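Local atomic coordinates of actibind (Aspergillus niger, PDB entry 3D3Z), a protein that is a T2 ribonuclease that cleaves RNA with little base specificity, probably preferring adenylic acid. Residues Q34-D39 / K231-Y236; R70-I75 / Y131-V136; G184-V189 / S217-D222; C22-G27 / F203-S208. All blocks are in the same frame, centred on the assembly; numbering follows the deposited sequence.

Contact 1. Residues Q34-D39 / K231-Y236; sequences QFWDYD and KYPPKY. With D3Z (1-(5-deoxy-beta-L-xylofuranosyl)pyrimidine-2,4(1H,3H)-dione), chain E; EDO (1,2-ethanediol), chain G.
W36 joins the C-terminal residues Y232 and K235 to the segment that carries two residues of the T2 ribonuclease ligand pocket, F35 and D37; the indole between them turns the other way and is sandwiched by segment 231-236. With CG anti to the backbone N (chi1 -178°), the indole presents one face to Y232, whose edge meets it in a T-shaped stack, CE1 of Y232 lying 3.5 Å from CE2 of W36 and the ring planes 64° apart. On the opposite face runs the extended chain of K235, its CE 3.7 Å from the centroid of the W36 six-membered ring in a CH-pi contact; NZ makes an off-centre cation-pi contact. At the rim, NE1 of W36 donates to P233 O (2.8 Å), the acceptor lying in the indole plane. The charge of K235 is chiefly held by backbone carbonyls such as D42 O, and water 1 ties its NZ to F35 O and D37 N. P233 CG sits 3.7 Å over the centre of the Y38 ring. Helix 152-158 packs on W36 and Y232 through Y153, and A195, at the start of strand 195-206, touches both Y38 and P233.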
# COMPACT_ATOMS: atom_id res chain seq x y z
N GLN A 34 -4.14 0.18 -3.24
CA GLN A 34 -4.54 1.42 -3.85
C GLN A 34 -6.06 1.53 -4.12
O GLN A 34 -6.75 0.53 -4.24
CB GLN A 34 -3.78 1.58 -5.17
CG GLN A 34 -2.29 1.55 -5.03
CD GLN A 34 -1.57 1.74 -6.35
OE1 GLN A 34 -2.19 2.12 -7.37
NE2 GLN A 34 -0.24 1.58 -6.32
N PHE A 35 -6.56 2.76 -4.24
CA PHE A 35 -7.94 3.02 -4.58
C PHE A 35 -8.09 3.79 -5.88
O PHE A 35 -7.26 4.60 -6.18
CB PHE A 35 -8.51 4.00 -3.56
CG PHE A 35 -8.93 3.37 -2.29
CD1 PHE A 35 -9.69 2.23 -2.30
CD2 PHE A 35 -8.62 3.97 -1.07
CE1 PHE A 35 -10.12 1.69 -1.14
CE2 PHE A 35 -9.05 3.40 0.09
CZ PHE A 35 -9.80 2.27 0.06
N TRP A 36 -9.19 3.52 -6.59
CA TRP A 36 -9.73 4.40 -7.63
C TRP A 36 -11.09 4.96 -7.12
O TRP A 36 -12.14 4.27 -7.17
CB TRP A 36 -9.85 3.60 -8.97
CG TRP A 36 -10.34 4.45 -10.07
CD1 TRP A 36 -11.61 4.47 -10.65
CD2 TRP A 36 -9.58 5.45 -10.75
NE1 TRP A 36 -11.67 5.43 -11.62
CE2 TRP A 36 -10.43 6.02 -11.74
CE3 TRP A 36 -8.26 5.89 -10.66
CZ2 TRP A 36 -10.01 7.04 -12.57
CZ3 TRP A 36 -7.83 6.91 -11.51
CH2 TRP A 36 -8.71 7.46 -12.46
N ASP A 37 -11.08 6.17 -6.55
CA ASP A 37 -12.24 6.77 -5.94
C ASP A 37 -12.87 7.69 -6.98
O ASP A 37 -12.30 8.72 -7.34
CB ASP A 37 -11.86 7.57 -4.68
CG ASP A 37 -11.43 6.70 -3.49
OD1 ASP A 37 -11.72 5.48 -3.45
OD2 ASP A 37 -10.78 7.26 -2.55
N TYR A 38 -14.03 7.29 -7.54
CA TYR A 38 -14.74 8.07 -8.61
C TYR A 38 -16.07 8.71 -8.12
O TYR A 38 -16.50 9.82 -8.59
CB TYR A 38 -14.93 7.18 -9.87
CG TYR A 38 -15.71 5.95 -9.54
CD1 TYR A 38 -15.05 4.76 -9.17
CD2 TYR A 38 -17.11 5.99 -9.44
CE1 TYR A 38 -15.76 3.65 -8.76
CE2 TYR A 38 -17.83 4.86 -9.05
CZ TYR A 38 -17.15 3.69 -8.74
OH TYR A 38 -17.87 2.60 -8.29
N ASP A 39 -16.72 8.12 -7.12
CA ASP A 39 -17.93 8.71 -6.60
C ASP A 39 -18.07 8.56 -5.10
O ASP A 39 -18.61 7.58 -4.65
CB ASP A 39 -19.18 8.13 -7.32
CG ASP A 39 -20.51 8.79 -6.85
OD1 ASP A 39 -20.46 9.76 -6.06
OD2 ASP A 39 -21.62 8.34 -7.25
N LYS A 231 -16.13 -1.52 -15.81
CA LYS A 231 -16.12 -0.10 -16.02
C LYS A 231 -14.92 0.53 -15.30
O LYS A 231 -14.53 0.08 -14.24
CB LYS A 231 -17.39 0.55 -15.48
CG LYS A 231 -18.66 -0.10 -15.99
CD LYS A 231 -19.89 0.63 -15.52
CE LYS A 231 -20.22 0.34 -14.06
NZ LYS A 231 -20.87 1.58 -13.46
N TYR A 232 -14.36 1.54 -15.94
CA TYR A 232 -13.29 2.37 -15.38
C TYR A 232 -13.82 3.80 -15.33
O TYR A 232 -13.63 4.58 -16.27
CB TYR A 232 -12.06 2.23 -16.25
CG TYR A 232 -10.72 2.72 -15.71
CD1 TYR A 232 -10.55 3.22 -14.41
CD2 TYR A 232 -9.59 2.61 -16.52
CE1 TYR A 232 -9.29 3.62 -13.97
CE2 TYR A 232 -8.33 2.99 -16.08
CZ TYR A 232 -8.19 3.50 -14.80
OH TYR A 232 -6.93 3.90 -14.40
N PRO A 233 -14.60 4.13 -14.29
CA PRO A 233 -15.30 5.42 -14.32
C PRO A 233 -14.36 6.63 -14.25
O PRO A 233 -13.38 6.59 -13.49
CB PRO A 233 -16.25 5.35 -13.13
CG PRO A 233 -16.31 3.91 -12.74
CD PRO A 233 -15.00 3.32 -13.12
N PRO A 234 -14.61 7.66 -15.09
CA PRO A 234 -13.82 8.88 -15.04
C PRO A 234 -14.06 9.62 -13.72
O PRO A 234 -15.17 9.65 -13.22
CB PRO A 234 -14.34 9.69 -16.26
CG PRO A 234 -15.02 8.71 -17.13
CD PRO A 234 -15.63 7.73 -16.18
N LYS A 235 -12.97 10.15 -13.14
CA LYS A 235 -13.11 11.01 -11.96
C LYS A 235 -13.67 12.37 -12.36
O LYS A 235 -13.42 12.81 -13.47
CB LYS A 235 -11.77 11.16 -11.23
CG LYS A 235 -11.21 9.88 -10.69
CD LYS A 235 -9.98 10.20 -9.83
CE LYS A 235 -9.50 9.04 -9.04
NZ LYS A 235 -8.21 9.36 -8.38
N TYR A 236 -14.42 13.00 -11.46
CA TYR A 236 -14.91 14.38 -11.63
C TYR A 236 -15.77 14.45 -12.91
O TYR A 236 -15.74 15.41 -13.63
CB TYR A 236 -13.73 15.40 -11.66
CG TYR A 236 -12.77 15.24 -10.46
CD1 TYR A 236 -13.19 15.51 -9.16
CD2 TYR A 236 -11.44 14.82 -10.65
CE1 TYR A 236 -12.31 15.30 -8.08
CE2 TYR A 236 -10.57 14.63 -9.58
CZ TYR A 236 -11.01 14.86 -8.30
OH TYR A 236 -10.17 14.72 -7.24
N1 D3Z E . -11.99 4.48 3.15
C2 D3Z E . -11.59 5.73 3.66
N3 D3Z E . -11.01 6.61 2.86
C4 D3Z E . -10.78 6.34 1.57
C5 D3Z E . -11.17 5.13 1.07
C6 D3Z E . -11.79 4.19 1.88
O2 D3Z E . -11.77 6.03 4.86
O4 D3Z E . -10.25 7.17 0.80
C1' D3Z E . -12.61 3.49 4.00
C2' D3Z E . -12.14 3.81 5.41
O2' D3Z E . -13.25 4.30 6.20
C3' D3Z E . -11.49 2.55 5.93
C4' D3Z E . -11.62 1.50 4.83
O3' D3Z E . -10.11 2.77 6.19
O4' D3Z E . -12.14 2.17 3.67
C5' D3Z E . -10.26 0.86 4.57
C1 EDO G . -15.43 5.40 -2.76
O1 EDO G . -15.28 6.57 -3.56
C2 EDO G . -16.54 5.56 -1.72
O2 EDO G . -17.79 5.53 -2.40
O HOH W 1 -8.49 7.58 -5.99

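Contact 2. Residues R70-I75 / Y131-V136; sequences REYSNI and YAQEEV. With NAG (2-acetamido-2-deoxy-beta-D-glucopyranose), chain B; NAG (2-acetamido-2-deoxy-beta-D-glucopyranose), chain C; NAG (2-acetamido-2-deoxy-beta-D-glucopyranose), chain D.
Bends in three side chains bring R70, Q133 and E135 to their partners. E135 places CG between its backbone N and carbonyl carbon (chi1 85°) and bends again at chi2, which turns its carboxylate toward R70; R70 meets it with a chain kinked at chi3. The resulting salt bridge is nearly straight, NH1 of R70 lying 3.0 Å from OE2 of E135, with the acceptor in the guanidinium plane and the anti lone pair of OE2 in use. The other oxygen, OE1, is bonded to Y130 OH, and NE of R70 pairs with D67, so each charged group has a second protein partner.

Q133, bent at chi2 (80°), lays CG over a face of the Y72 ring, 4.0 Å from its centroid, while its amide reaches past the ring. NE2 of Q133 donates to Y72 OH at 3.0 Å, and also to O7 of the second N-acetylglucosamine (chain C). Water 2 links the Y72 hydroxyl to the carboxylate, 2.6 Å from both Y72 OH and E135 OE2. Next to these polar groups the contact is apolar: the two methyls of V136 diverge, CG2 toward CE2 of Y72 (3.8 Å) and CG1 toward CD1 of I75 (3.7 Å).

The glycan is attached through ND2 of N74, and the C6 of its first sugar lies at the edge of the Y72 ring. Taken together, this is an N-glycosylation site packed against a helix start: N74 precedes helix 75-81, and Q133, third residue of a type II beta turn, occupies the N-cap position of helix 134-147.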
# COMPACT_ATOMS: atom_id res chain seq x y z
N ARG A 70 1.10 1.16 20.94
CA ARG A 70 1.61 1.97 19.87
C ARG A 70 0.50 2.37 18.90
O ARG A 70 0.78 2.55 17.77
CB ARG A 70 2.76 1.29 19.11
CG ARG A 70 4.09 1.20 19.92
CD ARG A 70 5.22 0.70 19.08
NE ARG A 70 4.92 -0.58 18.52
CZ ARG A 70 4.98 -0.90 17.23
NH1 ARG A 70 5.40 -0.04 16.31
NH2 ARG A 70 4.65 -2.12 16.90
N GLU A 71 -0.72 2.50 19.38
CA GLU A 71 -1.83 3.05 18.61
C GLU A 71 -2.03 4.51 18.95
O GLU A 71 -1.91 4.91 20.10
CB GLU A 71 -3.12 2.27 18.86
CG GLU A 71 -3.13 0.90 18.25
CD GLU A 71 -4.45 0.19 18.58
OE1 GLU A 71 -5.43 0.90 18.85
OE2 GLU A 71 -4.50 -1.04 18.62
N TYR A 72 -2.30 5.32 17.93
CA TYR A 72 -2.28 6.75 18.05
C TYR A 72 -3.51 7.36 17.44
O TYR A 72 -4.15 6.77 16.55
CB TYR A 72 -1.02 7.31 17.36
CG TYR A 72 0.23 6.77 18.04
CD1 TYR A 72 0.52 7.13 19.36
CD2 TYR A 72 1.07 5.88 17.41
CE1 TYR A 72 1.62 6.63 20.03
CE2 TYR A 72 2.19 5.36 18.07
CZ TYR A 72 2.45 5.75 19.38
OH TYR A 72 3.55 5.24 20.04
N SER A 73 -3.83 8.53 17.95
CA SER A 73 -4.92 9.34 17.44
C SER A 73 -4.43 10.72 17.06
O SER A 73 -5.17 11.69 17.08
CB SER A 73 -6.06 9.38 18.47
OG SER A 73 -5.67 10.09 19.64
N ASN A 74 -3.16 10.80 16.71
CA ASN A 74 -2.54 12.06 16.37
C ASN A 74 -1.48 11.98 15.30
O ASN A 74 -0.40 12.60 15.42
CB ASN A 74 -1.95 12.71 17.63
CG ASN A 74 -0.83 11.85 18.27
OD1 ASN A 74 -0.65 10.66 17.95
ND2 ASN A 74 -0.05 12.51 19.13
N ILE A 75 -1.77 11.24 14.23
CA ILE A 75 -0.79 11.06 13.15
C ILE A 75 -0.29 12.34 12.55
O ILE A 75 0.92 12.48 12.31
CB ILE A 75 -1.38 10.11 12.01
CG1 ILE A 75 -1.73 8.71 12.53
CG2 ILE A 75 -0.44 10.07 10.80
CD1 ILE A 75 -0.60 7.89 13.24
N TYR A 131 13.78 7.70 18.53
CA TYR A 131 13.00 8.72 19.24
C TYR A 131 11.49 8.40 19.17
O TYR A 131 11.04 7.79 18.24
CB TYR A 131 13.30 10.13 18.71
CG TYR A 131 12.86 10.39 17.30
CD1 TYR A 131 11.52 10.70 17.01
CD2 TYR A 131 13.76 10.34 16.25
CE1 TYR A 131 11.10 10.92 15.70
CE2 TYR A 131 13.35 10.56 14.98
CZ TYR A 131 12.02 10.83 14.70
OH TYR A 131 11.64 11.07 13.43
N ALA A 132 10.75 8.80 20.20
CA ALA A 132 9.32 8.52 20.30
C ALA A 132 8.55 8.67 18.94
O ALA A 132 8.55 9.76 18.31
CB ALA A 132 8.68 9.40 21.37
N GLN A 133 7.92 7.58 18.52
CA GLN A 133 7.08 7.50 17.28
C GLN A 133 7.84 7.69 15.98
O GLN A 133 7.20 7.97 14.90
CB GLN A 133 5.90 8.47 17.35
CG GLN A 133 4.82 8.18 18.41
CD GLN A 133 5.16 8.62 19.83
OE1 GLN A 133 5.62 9.72 20.04
NE2 GLN A 133 4.98 7.73 20.78
N GLU A 134 9.17 7.48 16.03
CA GLU A 134 9.98 7.58 14.82
C GLU A 134 9.45 6.61 13.77
O GLU A 134 9.39 6.96 12.58
CB GLU A 134 11.48 7.28 15.03
CG GLU A 134 12.30 7.41 13.80
CD GLU A 134 13.81 7.28 14.07
OE1 GLU A 134 14.19 6.99 15.25
OE2 GLU A 134 14.54 7.43 13.07
N GLU A 135 9.11 5.40 14.21
CA GLU A 135 8.64 4.35 13.28
C GLU A 135 7.29 4.63 12.59
O GLU A 135 7.02 4.08 11.51
CB GLU A 135 8.66 2.97 13.94
CG GLU A 135 7.43 2.50 14.79
CD GLU A 135 7.25 3.23 16.08
OE1 GLU A 135 7.97 4.25 16.32
OE2 GLU A 135 6.40 2.76 16.91
N VAL A 136 6.46 5.47 13.22
CA VAL A 136 5.19 5.92 12.66
C VAL A 136 5.47 6.77 11.42
O VAL A 136 4.96 6.49 10.38
CB VAL A 136 4.33 6.65 13.71
CG1 VAL A 136 2.98 7.16 13.11
CG2 VAL A 136 4.06 5.71 14.82
C1 NAG B . 0.86 11.72 19.95
C2 NAG B . 1.92 12.65 20.59
C3 NAG B . 2.83 11.82 21.49
C4 NAG B . 2.04 10.97 22.43
C5 NAG B . 1.03 10.11 21.65
C6 NAG B . 0.21 9.16 22.52
C7 NAG B . 2.59 14.56 19.21
C8 NAG B . 3.56 15.20 18.25
N2 NAG B . 2.76 13.29 19.59
O3 NAG B . 3.75 12.67 22.17
O4 NAG B . 3.00 10.19 23.11
O5 NAG B . 0.18 10.97 20.92
O6 NAG B . -0.44 9.89 23.53
O7 NAG B . 1.64 15.23 19.60
C1 NAG C . 2.86 10.28 24.54
C2 NAG C . 3.78 9.29 25.23
C3 NAG C . 3.71 9.43 26.75
C4 NAG C . 3.89 10.89 27.16
C5 NAG C . 2.85 11.69 26.39
C6 NAG C . 2.82 13.17 26.74
C7 NAG C . 4.18 7.23 24.02
C8 NAG C . 3.73 5.83 23.81
N2 NAG C . 3.40 7.96 24.82
O3 NAG C . 4.68 8.60 27.38
O4 NAG C . 3.72 11.05 28.56
O5 NAG C . 3.19 11.56 25.02
O6 NAG C . 4.08 13.69 26.36
O7 NAG C . 5.22 7.63 23.47
C1 NAG D . 12.16 18.78 13.87
C2 NAG D . 13.12 17.80 14.56
C3 NAG D . 13.38 18.21 16.02
C4 NAG D . 13.64 19.73 16.16
C5 NAG D . 12.68 20.56 15.31
C6 NAG D . 13.08 22.03 15.28
C7 NAG D . 13.11 15.60 13.52
C8 NAG D . 12.82 14.14 13.68
N2 NAG D . 12.64 16.43 14.44
O3 NAG D . 14.48 17.46 16.48
O4 NAG D . 13.51 20.15 17.51
O5 NAG D . 12.73 20.08 13.99
O6 NAG D . 14.26 22.17 14.53
O7 NAG D . 13.72 15.98 12.54
O HOH W 2 5.68 4.40 18.78

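Contact 3. Residues G184-V189 / S217-D222; sequences GYPPYV and SERLED
Between segments 184-189 and 217-222 lies a partly buried contact at the margin of the central antiparallel sheet of the RNase T2 fold, joining the start of strand 188-192 and the loop before it to the loop after strand 213-216; both strands pair with strand 195-206. V189 N donates to D222 O at 3.1 Å, backbone to backbone. The R219 guanidinium receives P186 CG over the centre of one face, and NH1 of R219 donates to P187 O at 2.9 Å, an acceptor close to the guanidinium plane; E175 of helix 171-179 forms a salt bridge with NH1. P186 O is gripped by solvent: waters 4 and 5 each donate to it at 2.8 Å, and link it to S217 O and R219 N respectively. Y185 lays its ring over the peptide between S217 and E218, with E218 N 3.5 Å above the ring plane. The Y188 and E221 side chains run alongside, pointing the same way, the ring and carboxylate planes 32° apart. E221 O, without a polar partner in the model, lies 3.5 Å from Y188 CB, whereas Y188 OH and E221 OE2 share water 6 at 2.8 Å each.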
# COMPACT_ATOMS: atom_id res chain seq x y z
N GLY A 184 5.75 -9.03 -13.79
CA GLY A 184 4.86 -10.08 -14.30
C GLY A 184 3.89 -10.72 -13.32
O GLY A 184 3.14 -11.62 -13.69
N TYR A 185 3.89 -10.26 -12.07
CA TYR A 185 2.88 -10.65 -11.11
C TYR A 185 1.76 -9.62 -11.09
O TYR A 185 1.99 -8.45 -10.79
CB TYR A 185 3.46 -10.75 -9.72
CG TYR A 185 4.41 -11.88 -9.56
CD1 TYR A 185 3.95 -13.18 -9.39
CD2 TYR A 185 5.79 -11.67 -9.58
CE1 TYR A 185 4.84 -14.26 -9.21
CE2 TYR A 185 6.69 -12.75 -9.43
CZ TYR A 185 6.20 -14.04 -9.24
OH TYR A 185 7.07 -15.10 -9.09
N PRO A 186 0.54 -10.05 -11.46
CA PRO A 186 -0.59 -9.14 -11.38
C PRO A 186 -0.94 -8.81 -9.93
O PRO A 186 -0.72 -9.64 -9.06
CB PRO A 186 -1.75 -9.92 -12.03
CG PRO A 186 -1.28 -11.28 -12.20
CD PRO A 186 0.17 -11.37 -12.00
N PRO A 187 -1.51 -7.62 -9.69
CA PRO A 187 -2.09 -7.36 -8.35
C PRO A 187 -3.40 -8.14 -8.18
O PRO A 187 -3.95 -8.60 -9.17
CB PRO A 187 -2.35 -5.85 -8.39
CG PRO A 187 -2.60 -5.56 -9.85
CD PRO A 187 -1.67 -6.48 -10.61
N TYR A 188 -3.90 -8.29 -6.96
CA TYR A 188 -5.35 -8.37 -6.77
C TYR A 188 -6.05 -7.17 -7.44
O TYR A 188 -5.68 -6.01 -7.23
CB TYR A 188 -5.71 -8.47 -5.30
CG TYR A 188 -7.18 -8.33 -5.05
CD1 TYR A 188 -8.05 -9.44 -5.17
CD2 TYR A 188 -7.74 -7.10 -4.71
CE1 TYR A 188 -9.44 -9.30 -4.94
CE2 TYR A 188 -9.10 -6.95 -4.48
CZ TYR A 188 -9.94 -8.05 -4.61
OH TYR A 188 -11.29 -7.85 -4.35
N VAL A 189 -7.07 -7.46 -8.26
CA VAL A 189 -7.94 -6.46 -8.88
C VAL A 189 -9.35 -6.51 -8.24
O VAL A 189 -10.06 -7.52 -8.36
CB VAL A 189 -8.00 -6.65 -10.40
CG1 VAL A 189 -8.82 -5.51 -11.08
CG2 VAL A 189 -6.59 -6.69 -10.95
N SER A 217 5.82 -10.18 -5.71
CA SER A 217 5.43 -11.56 -5.43
C SER A 217 4.00 -11.88 -5.85
O SER A 217 3.20 -11.02 -6.23
CB SER A 217 5.64 -11.91 -3.97
OG SER A 217 4.78 -11.20 -3.11
N GLU A 218 3.68 -13.17 -5.81
CA GLU A 218 2.38 -13.63 -6.29
C GLU A 218 1.21 -13.23 -5.37
O GLU A 218 1.27 -13.38 -4.13
CB GLU A 218 2.39 -15.16 -6.49
CG GLU A 218 1.37 -15.61 -7.48
CD GLU A 218 1.58 -17.03 -7.91
OE1 GLU A 218 2.56 -17.26 -8.68
OE2 GLU A 218 0.77 -17.90 -7.50
N ARG A 219 0.14 -12.75 -5.99
CA ARG A 219 -1.07 -12.40 -5.26
C ARG A 219 -1.66 -13.60 -4.54
O ARG A 219 -1.71 -14.71 -5.08
CB ARG A 219 -2.09 -11.72 -6.19
CG ARG A 219 -2.72 -12.66 -7.24
CD ARG A 219 -3.40 -11.87 -8.29
NE ARG A 219 -3.98 -12.75 -9.30
CZ ARG A 219 -4.65 -12.31 -10.36
NH1 ARG A 219 -4.86 -11.01 -10.52
NH2 ARG A 219 -5.13 -13.18 -11.26
N LEU A 220 -2.07 -13.40 -3.30
CA LEU A 220 -2.69 -14.43 -2.50
C LEU A 220 -4.25 -14.34 -2.59
O LEU A 220 -4.94 -15.11 -1.93
CB LEU A 220 -2.19 -14.32 -1.04
CG LEU A 220 -0.66 -14.17 -0.78
CD1 LEU A 220 -0.35 -13.85 0.69
CD2 LEU A 220 0.12 -15.39 -1.24
N GLU A 221 -4.76 -13.39 -3.37
CA GLU A 221 -6.19 -13.25 -3.69
C GLU A 221 -6.18 -12.72 -5.13
O GLU A 221 -5.32 -11.90 -5.45
CB GLU A 221 -6.87 -12.29 -2.70
CG GLU A 221 -8.34 -12.59 -2.43
CD GLU A 221 -9.16 -11.43 -1.81
OE1 GLU A 221 -8.63 -10.60 -1.02
OE2 GLU A 221 -10.38 -11.37 -2.12
N ASP A 222 -7.06 -13.21 -6.01
CA ASP A 222 -6.99 -12.83 -7.45
C ASP A 222 -7.85 -11.62 -7.86
O ASP A 222 -7.34 -10.59 -8.37
CB ASP A 222 -7.38 -14.02 -8.36
CG ASP A 222 -6.43 -15.21 -8.25
OD1 ASP A 222 -5.26 -15.04 -7.79
OD2 ASP A 222 -6.86 -16.31 -8.66
O HOH W 3 5.12 -17.72 -9.28
O HOH W 4 0.89 -9.30 -6.81
O HOH W 5 0.29 -12.25 -8.97
O HOH W 6 -12.60 -9.70 -2.65

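Contact 4. Residues C22-G27 / F203-S208; sequences CFNSPG and FNVKGS
The flat carboxamide of N24 is flanked by V205 and G207: CG1 of V205 approaches ND2 of N24 obliquely from one side of the amide plane (3.5 Å), and G207 O stands off the opposite side. Although G207 O is 3.2 Å from ND2 of N24, the angle is too poor for a hydrogen bond. Water 8, nearer the amide plane, takes the N-H of ND2 of N24 instead at 2.9 Å. The setting is the end of strand 195-206 in the antiparallel sheet of the RNase T2 fold, and the loop leading into its neighbour, strand 29-35.

Water does the joining here. Water 8 accepts from N24 N as well and can donate to V205 O and G207 O, each at 2.7 Å, though which acceptors hold its protons is not settled. CG of N24 lies beside the backbone N (chi1 -73°), which lets the side-chain ND2 and the backbone N of N24 both donate to water 8. The other end of that amide, OD1, is bonded to T121 OG1, fixing which way it is turned. N120 likewise bonds F23 O and S25 N, so the loop is stitched to the region after helix 104-116, while C22 is linked to C5 by a disulfide. Where the backbones approach most closely, at C22 and G207, water 7 forms a second bridge, 2.6 Å from C22 O and 2.8 Å from G207 N.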
# COMPACT_ATOMS: atom_id res chain seq x y z
N CYS A 22 15.44 -8.07 10.94
CA CYS A 22 15.82 -8.21 9.56
C CYS A 22 15.05 -9.33 8.84
O CYS A 22 15.51 -9.83 7.78
CB CYS A 22 17.33 -8.43 9.42
SG CYS A 22 18.27 -6.88 9.74
N PHE A 23 13.93 -9.74 9.43
CA PHE A 23 13.06 -10.73 8.78
C PHE A 23 11.57 -10.53 9.09
O PHE A 23 11.16 -10.69 10.23
CB PHE A 23 13.47 -12.16 9.18
CG PHE A 23 12.91 -13.21 8.25
CD1 PHE A 23 13.28 -13.22 6.92
CD2 PHE A 23 11.95 -14.13 8.70
CE1 PHE A 23 12.75 -14.19 6.04
CE2 PHE A 23 11.39 -15.07 7.83
CZ PHE A 23 11.82 -15.10 6.50
N ASN A 24 10.79 -10.19 8.07
CA ASN A 24 9.35 -9.98 8.20
C ASN A 24 8.60 -11.31 8.32
O ASN A 24 8.58 -12.12 7.38
CB ASN A 24 8.80 -9.11 7.04
CG ASN A 24 9.20 -7.64 7.15
OD1 ASN A 24 8.60 -6.88 7.94
ND2 ASN A 24 10.20 -7.23 6.36
N SER A 25 8.06 -11.54 9.51
CA SER A 25 7.41 -12.77 9.88
C SER A 25 6.67 -12.55 11.17
O SER A 25 7.22 -11.93 12.11
CB SER A 25 8.44 -13.89 10.05
OG SER A 25 7.84 -15.14 10.34
N PRO A 26 5.43 -13.07 11.26
CA PRO A 26 4.71 -13.90 10.27
C PRO A 26 4.17 -13.11 9.07
O PRO A 26 3.82 -13.68 8.05
CB PRO A 26 3.58 -14.55 11.10
CG PRO A 26 3.32 -13.62 12.22
CD PRO A 26 4.63 -12.81 12.47
N GLY A 27 4.15 -11.79 9.19
CA GLY A 27 3.72 -10.90 8.11
C GLY A 27 4.75 -10.70 7.02
O GLY A 27 5.25 -9.61 6.83
N PHE A 203 4.21 -8.28 -2.28
CA PHE A 203 5.68 -8.25 -2.22
C PHE A 203 6.17 -9.16 -1.11
O PHE A 203 5.53 -9.36 -0.06
CB PHE A 203 6.19 -6.84 -1.86
CG PHE A 203 6.01 -5.84 -2.92
CD1 PHE A 203 6.96 -5.71 -3.91
CD2 PHE A 203 4.89 -5.01 -2.92
CE1 PHE A 203 6.81 -4.78 -4.86
CE2 PHE A 203 4.75 -4.09 -3.89
CZ PHE A 203 5.70 -3.96 -4.85
N ASN A 204 7.34 -9.72 -1.34
CA ASN A 204 8.12 -10.23 -0.22
C ASN A 204 9.32 -9.28 -0.05
O ASN A 204 9.65 -8.50 -0.97
CB ASN A 204 8.56 -11.68 -0.43
CG ASN A 204 7.38 -12.68 -0.61
OD1 ASN A 204 6.40 -12.70 0.15
ND2 ASN A 204 7.50 -13.53 -1.59
N VAL A 205 9.93 -9.34 1.13
CA VAL A 205 10.94 -8.34 1.60
C VAL A 205 12.24 -9.02 2.05
O VAL A 205 12.23 -9.98 2.81
CB VAL A 205 10.36 -7.40 2.70
CG1 VAL A 205 11.40 -6.36 3.17
CG2 VAL A 205 9.12 -6.65 2.14
N LYS A 206 13.35 -8.47 1.57
CA LYS A 206 14.70 -8.78 2.05
C LYS A 206 15.11 -7.65 2.99
O LYS A 206 15.20 -6.51 2.57
CB LYS A 206 15.66 -8.86 0.87
CG LYS A 206 15.34 -9.97 -0.13
CD LYS A 206 16.11 -9.80 -1.45
CE LYS A 206 17.52 -10.39 -1.37
NZ LYS A 206 17.56 -11.89 -1.18
N GLY A 207 15.27 -7.99 4.26
CA GLY A 207 15.58 -7.01 5.28
C GLY A 207 14.37 -6.44 6.01
O GLY A 207 13.38 -7.12 6.31
N SER A 208 14.48 -5.16 6.31
CA SER A 208 13.45 -4.47 7.06
C SER A 208 12.37 -3.96 6.11
O SER A 208 12.64 -3.66 4.97
CB SER A 208 14.04 -3.27 7.81
OG SER A 208 13.06 -2.58 8.56
O HOH W 7 14.99 -10.53 5.29
O HOH W 8 12.01 -9.31 5.39

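How the contacts relate
Contacts 1, 3 and 4 all reach the same antiparallel sheet, yet each uses different chemistry. Contact 1, partly buried beside the ligand pocket, relies on indole and phenol rings packed against lysine, tyrosine and proline, with one indole hydrogen bond, while the buried contact 4 has no direct bond between its segments and depends on water. Contact 3, also partly buried, combines one backbone bond and an arginine-to-carbonyl bond with water bridges; it touches contact 4. Contact 2 stands apart among the helices, its centre about 31 Å from those of contacts 1 and 3, and combines a buried salt bridge with glycan packing. Along the chain, contact 1 encloses contacts 2 and 3, whereas contact 4 crosses both 1 and 3.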